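PDB 5NO8: Baccell_00875 from Bacteroides cellulosilyticus DSM 14838, which is a polysaccharide lyase that probably removes the L-rhamnose caps linked to glucuronic acid in complex arabinogalactan proteins. Local coordinates for residues A[680-683]-A[684-688]. Residues are numbered along the deposited sequence; the frame is centred on the assembly and turned at random.
Sequences QDWA and LVYYL
The Trp682 indole meets Val685 and Tyr686 obliquely, at the benzo atom CE3. All three lie in the opening part of the C-terminal helix 682-692, in a local i, i+3 and i, i+4 contact. Val685 lies alongside the indole, both side chains pointing the same way. Its CG1 is 3.9 Å from CE3 of Trp682, and CB and CG2 approach the same carbon. CG1 of Val685 stands anti to the backbone N (chi1 172°), which carries it along the indole as far as CZ3. CE2 of Tyr686 touches CE3 of Trp682 more loosely, at 4.2 Å. Trp453 and Trp614 meet the indole with tilted planes, and its NE1 hydrogen-bonds to Glu394 O. With an alanine at Val685, CB would remain but CG1 and CG2 would be gone, which would probably open a gap beside CE3 and CZ3 and leave the indole less firmly held. The OH of Tyr686 hydrogen-bonds to NE2 of Gln550, and its ring packs on helix 615-629. The carboxylate of Asp681 forms a salt bridge with Arg345 through OD1. Its backbone O accepts two hydrogen bonds. Val685 N reaches Asp681 O in the carbonyl plane at 3.2 Å, and Leu684 N comes from above that plane, with a bent N-H...O angle of 132°. Tyr686 N hydrogen-bonds to Trp682 O at 3.0 Å. Tyr687 N donates to Ala683 O at 2.9 Å, and CB of Tyr687 lies 3.4 Å from Ala683 O.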
# COMPACT_ATOMS: atom_id res chain seq x y z
N GLN A 680 7.82 -9.00 -7.31
CA GLN A 680 8.02 -7.56 -7.20
C GLN A 680 8.70 -6.90 -8.39
O GLN A 680 8.68 -5.67 -8.46
CB GLN A 680 8.81 -7.17 -5.92
CG GLN A 680 10.30 -7.55 -5.94
CD GLN A 680 10.54 -9.03 -6.11
OE1 GLN A 680 11.32 -9.51 -7.00
NE2 GLN A 680 9.89 -9.79 -5.27
N ASP A 681 9.25 -7.66 -9.31
CA ASP A 681 9.97 -7.04 -10.43
C ASP A 681 9.04 -6.27 -11.37
O ASP A 681 9.48 -5.38 -12.08
CB ASP A 681 10.85 -8.05 -11.12
CG ASP A 681 11.95 -8.52 -10.20
OD1 ASP A 681 12.65 -7.65 -9.63
OD2 ASP A 681 12.11 -9.73 -9.98
N TRP A 682 7.73 -6.54 -11.30
CA TRP A 682 6.76 -5.63 -11.91
C TRP A 682 6.91 -4.15 -11.51
O TRP A 682 6.58 -3.26 -12.27
CB TRP A 682 5.30 -6.07 -11.64
CG TRP A 682 4.91 -7.31 -12.35
CD1 TRP A 682 4.75 -8.54 -11.81
CD2 TRP A 682 4.65 -7.45 -13.75
NE1 TRP A 682 4.39 -9.45 -12.78
CE2 TRP A 682 4.33 -8.81 -13.98
CE3 TRP A 682 4.68 -6.57 -14.83
CZ2 TRP A 682 4.04 -9.30 -15.27
CZ3 TRP A 682 4.39 -7.06 -16.12
CH2 TRP A 682 4.05 -8.42 -16.31
N ALA A 683 7.38 -3.87 -10.29
CA ALA A 683 7.57 -2.48 -9.92
C ALA A 683 8.56 -1.79 -10.86
O ALA A 683 8.38 -0.63 -11.18
CB ALA A 683 7.99 -2.34 -8.47
N LEU A 684 9.59 -2.51 -11.30
CA LEU A 684 10.58 -1.94 -12.22
C LEU A 684 10.05 -1.91 -13.65
O LEU A 684 10.36 -1.01 -14.41
CB LEU A 684 11.90 -2.66 -12.11
CG LEU A 684 12.64 -2.50 -10.78
CD1 LEU A 684 13.94 -3.30 -10.83
CD2 LEU A 684 12.87 -1.04 -10.43
N VAL A 685 9.21 -2.88 -14.01
CA VAL A 685 8.49 -2.79 -15.28
C VAL A 685 7.72 -1.49 -15.38
O VAL A 685 7.78 -0.79 -16.40
CB VAL A 685 7.53 -4.00 -15.47
CG1 VAL A 685 6.63 -3.81 -16.69
CG2 VAL A 685 8.30 -5.31 -15.55
N TYR A 686 7.02 -1.11 -14.31
CA TYR A 686 6.26 0.11 -14.32
C TYR A 686 7.11 1.36 -14.11
O TYR A 686 6.78 2.44 -14.63
CB TYR A 686 5.08 0.00 -13.36
CG TYR A 686 3.99 -0.86 -13.97
CD1 TYR A 686 3.29 -0.42 -15.09
CD2 TYR A 686 3.76 -2.13 -13.51
CE1 TYR A 686 2.31 -1.20 -15.67
CE2 TYR A 686 2.77 -2.93 -14.09
CZ TYR A 686 2.05 -2.45 -15.16
OH TYR A 686 1.08 -3.24 -15.71
N TYR A 687 8.23 1.21 -13.40
CA TYR A 687 9.20 2.29 -13.27
C TYR A 687 9.68 2.70 -14.67
O TYR A 687 9.75 3.88 -14.99
CB TYR A 687 10.39 1.86 -12.42
CG TYR A 687 11.38 2.96 -12.23
CD1 TYR A 687 12.35 3.21 -13.18
CD2 TYR A 687 11.30 3.80 -11.12
CE1 TYR A 687 13.26 4.25 -13.02
CE2 TYR A 687 12.19 4.84 -10.97
CZ TYR A 687 13.16 5.05 -11.92
OH TYR A 687 14.02 6.13 -11.75
N LEU A 688 10.00 1.71 -15.49
CA LEU A 688 10.50 1.96 -16.85
C LEU A 688 9.42 2.43 -17.81
O LEU A 688 9.72 3.21 -18.71
CB LEU A 688 11.23 0.75 -17.39
CG LEU A 688 12.51 0.43 -16.61
CD1 LEU A 688 13.10 -0.87 -17.02
CD2 LEU A 688 13.56 1.54 -16.73